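Local structure of protein P47 (Clostridium botulinum, 6EKT) at residues A[311-324]-A[333-345]. The protein may belong to a progenitor toxin complex that protects botulinum neurotoxin during its passage through the host gut, and has a tubular lipid-binding (TULIP) type of fold. Residues are numbered along the deposited sequence; the frame is centred on the assembly and turned at random. Where two conformers were deposited one is given.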
ATOM      1  N   PHE A 311       7.244 -15.450   8.592  1.00 25.43           N
ATOM      2  CA  PHE A 311       7.313 -15.974   9.954  1.00 25.09           C
ATOM      3  C   PHE A 311       7.513 -14.789  10.887  1.00 25.46           C
ATOM      4  O   PHE A 311       8.383 -13.946  10.643  1.00 24.88           O
ATOM      5  CB  PHE A 311       8.470 -16.975  10.080  1.00 25.84           C
ATOM      6  CG  PHE A 311       8.719 -17.478  11.489  1.00 26.85           C
ATOM      7  CD1 PHE A 311       7.810 -18.321  12.121  1.00 27.53           C
ATOM      8  CD2 PHE A 311       9.900 -17.124  12.174  1.00 27.23           C
ATOM      9  CE1 PHE A 311       8.052 -18.785  13.419  1.00 28.39           C
ATOM     10  CE2 PHE A 311      10.149 -17.593  13.460  1.00 28.06           C
ATOM     11  CZ  PHE A 311       9.222 -18.420  14.083  1.00 28.87           C
ATOM     12  N   GLU A 312       6.707 -14.733  11.952  1.00 25.81           N
ATOM     13  CA  GLU A 312       6.696 -13.598  12.898  1.00 26.63           C
ATOM     14  C   GLU A 312       6.570 -12.225  12.228  1.00 25.56           C
ATOM     15  O   GLU A 312       7.037 -11.202  12.763  1.00 26.27           O
ATOM     16  CB  GLU A 312       7.896 -13.650  13.864  1.00 27.18           C
ATOM     17  CG  GLU A 312       7.907 -14.905  14.722  1.00 28.78           C
ATOM     18  CD  GLU A 312       9.156 -15.077  15.586  1.00 29.97           C
ATOM     19  OE1 GLU A 312      10.202 -14.461  15.313  1.00 30.53           O
ATOM     20  OE2 GLU A 312       9.078 -15.839  16.563  1.00 30.36           O
ATOM     21  N   GLY A 313       5.914 -12.210  11.068  1.00 24.83           N
ATOM     22  CA  GLY A 313       5.607 -10.990  10.341  1.00 24.30           C
ATOM     23  C   GLY A 313       6.775 -10.422   9.551  1.00 24.75           C
ATOM     24  O   GLY A 313       6.596  -9.925   8.445  1.00 23.54           O
ATOM     25  N   ASN A 314       7.977 -10.485  10.109  1.00 25.04           N
ATOM     26  CA  ASN A 314       9.110  -9.751   9.513  1.00 26.02           C
ATOM     27  C   ASN A 314      10.270 -10.671   9.085  1.00 25.36           C
ATOM     28  O   ASN A 314      11.366 -10.195   8.830  1.00 26.56           O
ATOM     29  CB  ASN A 314       9.632  -8.680  10.495  1.00 27.42           C
ATOM     30  CG  ASN A 314      10.310  -9.277  11.726  1.00 28.85           C
ATOM     31  OD1 ASN A 314       9.915 -10.346  12.220  1.00 29.63           O
ATOM     32  ND2 ASN A 314      11.334  -8.579  12.246  1.00 29.09           N
ATOM     33  N   LYS A 315      10.029 -11.976   9.052  1.00 24.61           N
ATOM     34  CA  LYS A 315      11.100 -12.938   8.695  1.00 24.49           C
ATOM     35  C   LYS A 315      10.590 -13.934   7.658  1.00 24.35           C
ATOM     36  O   LYS A 315       9.367 -14.128   7.491  1.00 24.03           O
ATOM     37  CB  LYS A 315      11.588 -13.687   9.953  1.00 24.96           C
ATOM     38  CG  LYS A 315      11.958 -12.782  11.130  1.00 26.38           C
ATOM     39  CD  LYS A 315      12.344 -13.561  12.378  1.00 27.41           C
ATOM     40  CE  LYS A 315      12.488 -12.654  13.598  1.00 29.50           C
ATOM     41  NZ  LYS A 315      11.162 -12.253  14.181  1.00 28.92           N
ATOM     42  N   LEU A 316      11.528 -14.581   6.976  1.00 23.79           N
ATOM     43  CA  LEU A 316      11.217 -15.713   6.134  1.00 24.24           C
ATOM     44  C   LEU A 316      11.707 -16.968   6.840  1.00 25.52           C
ATOM     45  O   LEU A 316      12.839 -16.984   7.351  1.00 26.77           O
ATOM     46  CB  LEU A 316      11.891 -15.570   4.757  1.00 24.49           C
ATOM     47  CG  LEU A 316      11.454 -14.413   3.868  1.00 26.17           C
ATOM     48  CD1 LEU A 316      12.390 -14.342   2.662  1.00 26.45           C
ATOM     49  CD2 LEU A 316       9.990 -14.545   3.449  1.00 25.40           C
ATOM     50  N   LYS A 317      10.852 -17.989   6.902  1.00 24.91           N
ATOM     51  CA  LYS A 317      11.256 -19.304   7.379  1.00 25.32           C
ATOM     52  C   LYS A 317      11.401 -20.163   6.139  1.00 24.94           C
ATOM     53  O   LYS A 317      10.451 -20.326   5.361  1.00 23.79           O
ATOM     54  CB  LYS A 317      10.224 -19.902   8.351  1.00 27.10           C
ATOM     55  CG  LYS A 317      10.535 -21.319   8.837  1.00 29.98           C
ATOM     56  CD  LYS A 317       9.514 -21.819   9.871  1.00 33.55           C
ATOM     57  CE  LYS A 317       9.951 -21.520  11.295  1.00 35.25           C
ATOM     58  NZ  LYS A 317       9.080 -22.201  12.310  1.00 39.27           N
ATOM     59  N   ILE A 318      12.596 -20.728   5.975  1.00 24.75           N
ATOM     60  CA  ILE A 318      12.959 -21.480   4.775  1.00 25.21           C
ATOM     61  C   ILE A 318      13.278 -22.896   5.228  1.00 25.63           C
ATOM     62  O   ILE A 318      14.133 -23.099   6.104  1.00 26.84           O
ATOM     63  CB  ILE A 318      14.171 -20.860   4.018  1.00 26.08           C
ATOM     64  CG1 ILE A 318      13.866 -19.418   3.611  1.00 27.22           C
ATOM     65  CG2 ILE A 318      14.529 -21.706   2.794  1.00 26.37           C
ATOM     66  CD1 ILE A 318      15.079 -18.593   3.200  1.00 27.68           C
ATOM     67  N   SER A 319      12.550 -23.851   4.663  1.00 25.52           N
ATOM     68  CA  SER A 319      12.722 -25.276   4.960  1.00 26.16           C
ATOM     69  C   SER A 319      13.059 -25.971   3.641  1.00 24.68           C
ATOM     70  O   SER A 319      12.367 -25.785   2.627  1.00 24.03           O
ATOM     71  CB  SER A 319      11.443 -25.835   5.611  1.00 29.19           C
ATOM     72  OG  SER A 319      11.606 -27.204   5.965  1.00 34.51           O
ATOM     73  N   LEU A 320      14.149 -26.744   3.630  1.00 23.47           N
ATOM     74  CA  LEU A 320      14.553 -27.406   2.391  1.00 22.33           C
ATOM     75  C   LEU A 320      15.158 -28.783   2.653  1.00 22.77           C
ATOM     76  O   LEU A 320      15.684 -29.035   3.756  1.00 21.87           O
ATOM     77  CB  LEU A 320      15.520 -26.507   1.587  1.00 22.04           C
ATOM     78  CG  LEU A 320      16.915 -26.226   2.168  1.00 22.14           C
ATOM     79  CD1 LEU A 320      17.875 -27.328   1.727  1.00 23.09           C
ATOM     80  CD2 LEU A 320      17.461 -24.857   1.775  1.00 22.46           C
ATOM     81  N   ARG A 321      15.085 -29.639   1.633  1.00 22.29           N
ATOM     82  CA  ARG A 321      15.633 -30.991   1.674  1.00 24.05           C
ATOM     83  C   ARG A 321      16.358 -31.218   0.364  1.00 23.03           C
ATOM     84  O   ARG A 321      15.848 -30.869  -0.713  1.00 21.78           O
ATOM     85  CB  ARG A 321      14.491 -32.008   1.797  1.00 27.51           C
ATOM     86  CG  ARG A 321      14.856 -33.474   2.062  1.00 32.47           C
ATOM     87  CD  ARG A 321      13.591 -34.275   2.446  1.00 37.30           C
ATOM     88  NE  ARG A 321      12.599 -33.429   3.170  1.00 42.14           N
ATOM     89  CZ  ARG A 321      11.426 -32.986   2.690  1.00 44.04           C
ATOM     90  NH1 ARG A 321      10.653 -32.220   3.441  1.00 47.22           N
ATOM     91  NH2 ARG A 321      10.998 -33.307   1.477  1.00 45.88           N
ATOM     92  N   GLY A 322      17.526 -31.852   0.458  1.00 22.66           N
ATOM     93  CA  GLY A 322      18.323 -32.153  -0.731  1.00 22.03           C
ATOM     94  C   GLY A 322      19.306 -33.287  -0.486  1.00 22.40           C
ATOM     95  O   GLY A 322      19.222 -34.015   0.512  1.00 21.30           O
ATOM     96  N   LEU A 323      20.227 -33.447  -1.424  1.00 21.82           N
ATOM     97  CA  LEU A 323      21.236 -34.495  -1.348  1.00 21.65           C
ATOM     98  C   LEU A 323      22.480 -34.012  -2.081  1.00 21.11           C
ATOM     99  O   LEU A 323      22.397 -33.091  -2.905  1.00 20.44           O
ATOM    100  CB  LEU A 323      20.721 -35.816  -1.954  1.00 23.32           C
ATOM    101  CG  LEU A 323      20.198 -35.817  -3.386  1.00 25.43           C
ATOM    102  CD1 LEU A 323      21.354 -35.953  -4.387  1.00 25.86           C
ATOM    103  CD2 LEU A 323      19.208 -36.964  -3.539  1.00 26.28           C
ATOM    104  N   VAL A 324      23.608 -34.651  -1.793  1.00 20.06           N
ATOM    105  CA  VAL A 324      24.843 -34.371  -2.530  1.00 20.40           C
ATOM    106  C   VAL A 324      25.599 -35.699  -2.677  1.00 20.92           C
ATOM    107  O   VAL A 324      25.779 -36.429  -1.696  1.00 20.73           O
ATOM    108  CB  VAL A 324      25.710 -33.245  -1.878  1.00 19.68           C
ATOM    109  CG1 VAL A 324      26.146 -33.590  -0.447  1.00 19.84           C
ATOM    110  CG2 VAL A 324      26.895 -32.857  -2.768  1.00 19.89           C
ATOM    111  N   TYR A 333      26.638 -40.883  -0.975  1.00 22.01           N
ATOM    112  CA  TYR A 333      25.892 -39.610  -0.950  1.00 22.31           C
ATOM    113  C   TYR A 333      25.280 -39.341   0.405  1.00 21.78           C
ATOM    114  O   TYR A 333      25.176 -40.254   1.247  1.00 21.16           O
ATOM    115  CB  TYR A 333      24.816 -39.575  -2.039  1.00 22.61           C
ATOM    116  CG  TYR A 333      23.542 -40.348  -1.723  1.00 23.96           C
ATOM    117  CD1 TYR A 333      23.482 -41.733  -1.913  1.00 24.64           C
ATOM    118  CD2 TYR A 333      22.405 -39.688  -1.259  1.00 24.77           C
ATOM    119  CE1 TYR A 333      22.324 -42.446  -1.635  1.00 26.54           C
ATOM    120  CE2 TYR A 333      21.232 -40.387  -0.972  1.00 26.03           C
ATOM    121  CZ  TYR A 333      21.204 -41.752  -1.172  1.00 26.46           C
ATOM    122  OH  TYR A 333      20.055 -42.430  -0.901  1.00 28.29           O
ATOM    123  N   SER A 334      24.873 -38.089   0.601  1.00 21.89           N
ATOM    124  CA  SER A 334      24.216 -37.661   1.824  1.00 22.59           C
ATOM    125  C   SER A 334      22.863 -37.063   1.497  1.00 22.32           C
ATOM    126  O   SER A 334      22.746 -36.338   0.510  1.00 21.36           O
ATOM    127  CB  SER A 334      25.033 -36.561   2.490  1.00 23.51           C
ATOM    128  OG  SER A 334      26.104 -37.125   3.191  1.00 27.57           O
ATOM    129  N   ASP A 335      21.859 -37.375   2.314  1.00 21.80           N
ATOM    130  CA  ASP A 335      20.661 -36.541   2.404  1.00 23.12           C
ATOM    131  C   ASP A 335      20.909 -35.440   3.419  1.00 22.80           C
ATOM    132  O   ASP A 335      21.602 -35.665   4.416  1.00 21.97           O
ATOM    133  CB  ASP A 335      19.458 -37.362   2.864  1.00 25.28           C
ATOM    134  CG  ASP A 335      19.140 -38.501   1.927  1.00 26.34           C
ATOM    135  OD1 ASP A 335      18.868 -38.251   0.748  1.00 26.92           O
ATOM    136  OD2 ASP A 335      19.181 -39.648   2.387  1.00 29.01           O
ATOM    137  N   PHE A 336      20.339 -34.261   3.167  1.00 21.95           N
ATOM    138  CA  PHE A 336      20.361 -33.196   4.164  1.00 21.92           C
ATOM    139  C   PHE A 336      19.060 -32.392   4.221  1.00 21.96           C
ATOM    140  O   PHE A 336      18.284 -32.366   3.266  1.00 21.14           O
ATOM    141  CB  PHE A 336      21.559 -32.273   3.959  1.00 21.55           C
ATOM    142  CG  PHE A 336      21.606 -31.641   2.593  1.00 21.71           C
ATOM    143  CD1 PHE A 336      20.796 -30.530   2.291  1.00 22.27           C
ATOM    144  CD2 PHE A 336      22.452 -32.135   1.620  1.00 22.11           C
ATOM    145  CE1 PHE A 336      20.835 -29.936   1.032  1.00 22.40           C
ATOM    146  CE2 PHE A 336      22.504 -31.532   0.352  1.00 22.07           C
ATOM    147  CZ  PHE A 336      21.690 -30.438   0.064  1.00 21.91           C
ATOM    148  N   GLU A 337      18.835 -31.751   5.361  1.00 23.10           N
ATOM    149  CA  GLU A 337      17.687 -30.862   5.531  1.00 24.22           C
ATOM    150  C   GLU A 337      18.187 -29.624   6.211  1.00 23.19           C
ATOM    151  O   GLU A 337      19.066 -29.719   7.061  1.00 23.89           O
ATOM    152  CB  GLU A 337      16.629 -31.535   6.416  1.00 27.45           C
ATOM    153  CG  GLU A 337      15.924 -32.676   5.710  1.00 31.84           C
ATOM    154  CD  GLU A 337      14.750 -33.236   6.498  1.00 36.01           C
ATOM    155  OE1 GLU A 337      13.870 -32.456   6.929  1.00 39.97           O
ATOM    156  OE2 GLU A 337      14.710 -34.470   6.661  1.00 38.92           O
ATOM    157  N   ILE A 338      17.634 -28.466   5.858  1.00 21.73           N
ATOM    158  CA  ILE A 338      18.041 -27.216   6.471  1.00 21.83           C
ATOM    159  C   ILE A 338      16.768 -26.447   6.818  1.00 22.31           C
ATOM    160  O   ILE A 338      15.816 -26.421   6.027  1.00 21.24           O
ATOM    161  CB  ILE A 338      18.922 -26.366   5.502  1.00 21.72           C
ATOM    162  CG1 ILE A 338      20.230 -27.108   5.159  1.00 21.92           C
ATOM    163  CG2 ILE A 338      19.294 -25.006   6.097  1.00 21.77           C
ATOM    164  CD1 ILE A 338      21.012 -26.482   4.023  1.00 21.74           C
ATOM    165  N   GLN A 339      16.793 -25.802   7.985  0.50 22.92           N
ATOM    166  CA  GLN A 339      15.760 -24.857   8.399  0.50 23.49           C
ATOM    167  C   GLN A 339      16.409 -23.520   8.785  0.50 23.67           C
ATOM    168  O   GLN A 339      17.161 -23.466   9.763  0.50 24.37           O
ATOM    169  CB  GLN A 339      14.962 -25.441   9.572  0.50 24.09           C
ATOM    170  CG  GLN A 339      14.338 -26.811   9.307  0.50 24.42           C
ATOM    171  CD  GLN A 339      15.246 -27.973   9.660  0.50 25.40           C
ATOM    172  OE1 GLN A 339      16.089 -27.878  10.557  0.50 26.38           O
ATOM    173  NE2 GLN A 339      15.070 -29.091   8.962  0.50 25.10           N
ATOM    174  N   SER A 340      16.104 -22.462   8.023  1.00 23.33           N
ATOM    175  CA  SER A 340      16.716 -21.145   8.188  1.00 23.62           C
ATOM    176  C   SER A 340      15.635 -20.112   8.471  1.00 23.95           C
ATOM    177  O   SER A 340      14.541 -20.174   7.895  1.00 24.06           O
ATOM    178  CB  SER A 340      17.425 -20.773   6.892  1.00 23.05           C
ATOM    179  OG  SER A 340      18.115 -19.546   6.994  1.00 22.87           O
ATOM    180  N   ILE A 341      15.942 -19.181   9.357  1.00 24.44           N
ATOM    181  CA  ILE A 341      15.061 -18.039   9.634  1.00 24.98           C
ATOM    182  C   ILE A 341      15.812 -16.776   9.253  1.00 25.34           C
ATOM    183  O   ILE A 341      16.887 -16.503   9.793  1.00 26.54           O
ATOM    184  CB  ILE A 341      14.608 -18.012  11.115  1.00 25.90           C
ATOM    185  CG1 ILE A 341      13.860 -19.310  11.449  1.00 26.73           C
ATOM    186  CG2 ILE A 341      13.734 -16.781  11.389  1.00 26.45           C
ATOM    187  CD1 ILE A 341      13.817 -19.672  12.927  1.00 29.69           C
ATOM    188  N   ASN A 342      15.246 -16.009   8.324  1.00 24.41           N
ATOM    189  CA  ASN A 342      15.961 -14.890   7.711  1.00 24.70           C
ATOM    190  C   ASN A 342      15.186 -13.592   7.896  1.00 25.94           C
ATOM    191  O   ASN A 342      14.114 -13.408   7.287  1.00 24.76           O
ATOM    192  CB  ASN A 342      16.198 -15.164   6.234  1.00 24.01           C
ATOM    193  CG  ASN A 342      17.060 -16.405   6.005  1.00 25.11           C
ATOM    194  OD1 ASN A 342      16.571 -17.531   6.105  1.00 25.09           O
ATOM    195  ND2 ASN A 342      18.359 -16.200   5.765  1.00 26.20           N
ATOM    196  N   LYS A 343      15.743 -12.709   8.733  1.00 26.89           N
ATOM    197  CA  LYS A 343      15.055 -11.482   9.153  1.00 27.96           C
ATOM    198  C   LYS A 343      15.175 -10.384   8.107  1.00 27.74           C
ATOM    199  O   LYS A 343      16.272 -10.097   7.624  1.00 27.35           O
ATOM    200  CB  LYS A 343      15.608 -10.987  10.496  1.00 30.27           C
ATOM    201  CG  LYS A 343      14.850  -9.786  11.076  1.00 33.14           C
ATOM    202  CD  LYS A 343      15.719  -8.909  11.962  1.00 36.95           C
ATOM    203  CE  LYS A 343      15.750  -9.408  13.393  1.00 39.17           C
ATOM    204  NZ  LYS A 343      16.776  -8.647  14.169  1.00 42.48           N
ATOM    205  N   PHE A 344      14.048  -9.725   7.804  1.00 27.55           N
ATOM    206  CA  PHE A 344      14.079  -8.524   6.971  1.00 26.73           C
ATOM    207  C   PHE A 344      14.764  -7.369   7.713  1.00 28.24           C
ATOM    208  O   PHE A 344      14.539  -7.179   8.909  1.00 28.74           O
ATOM    209  CB  PHE A 344      12.649  -8.094   6.535  1.00 26.38           C
ATOM    210  CG  PHE A 344      12.641  -6.826   5.696  1.00 26.84           C
ATOM    211  CD1 PHE A 344      13.094  -6.843   4.363  1.00 26.79           C
ATOM    212  CD2 PHE A 344      12.245  -5.605   6.244  1.00 26.64           C
ATOM    213  CE1 PHE A 344      13.113  -5.673   3.600  1.00 26.48           C
ATOM    214  CE2 PHE A 344      12.268  -4.433   5.481  1.00 27.09           C
ATOM    215  CZ  PHE A 344      12.714  -4.466   4.163  1.00 27.02           C
ATOM    216  N   VAL A 345      15.594  -6.607   6.999  1.00 28.23           N
ATOM    217  CA  VAL A 345      16.236  -5.400   7.513  1.00 30.64           C
ATOM    218  C   VAL A 345      16.126  -4.332   6.435  1.00 31.32           C
ATOM    219  O   VAL A 345      16.337  -4.616   5.251  1.00 31.49           O
ATOM    220  CB  VAL A 345      17.754  -5.600   7.820  1.00 31.64           C
ATOM    221  CG1 VAL A 345      18.386  -4.298   8.307  1.00 33.05           C
ATOM    222  CG2 VAL A 345      17.975  -6.695   8.857  1.00 31.09           C
TER
HETATM  223  O   HOH W   1      12.341  -6.542  10.291  1.00 32.79           O
HETATM  224  O   HOH W   2      17.304 -35.959   0.591  1.00 35.38           O
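The ring of F336 lies flat over the backbone of G322, a tightly packed spot between strands 315-324 and 333-345. G322 CA sits 4.1 Å from the centre of the F336 ring, a CH-pi contact, and the same face runs on over the next peptide, with F336 CE2 3.5 Å from L323 N. A chi1 of 58°, which sets CG between the backbone N and the carbonyl carbon, swings the ring across to the partner strand, where G322 has no side chain. L320 CD1 meets the ring edge at CE1 (4.0 Å), while L320 CG rests against I338 CB, the two side chains running alongside each other. Farther along this buried face, I318 CD1 touches N342 OD1 at 3.4 Å; that oxygen also accepts a bond from S340 OG, and N342 ND2 is held by the carbonyl of E356.

The face carrying K315, K317, R321, E337 and I341 is looser and more open to solvent. R321 and E337 lie side by side, but NE of R321 stays 4.1 Å from OE1 of E337, too far for a salt bridge, with the guanidinium and carboxylate planes at 90°. Toward the turn at 312-314, K315 CD packs on I341 CG2 (3.6 Å) before its chain bends at chi4 (77°), bringing NZ to E312 OE1 and N314 OD1. A water near each end bridges the two segments, one linking N314 ND2 to F344 O, the other G322 O to D335 OD1; D335 OD2 is hydrogen-bonded to H368 NE2.

Ten backbone hydrogen bonds join the strands into a long antiparallel beta hairpin, and an eleventh runs from F344 N to N314 O in the turn. L320 and V324 on its buried face pack against helix 374-394, consistent with the sheet wrapped round a long helix described for this TULIP-like protein.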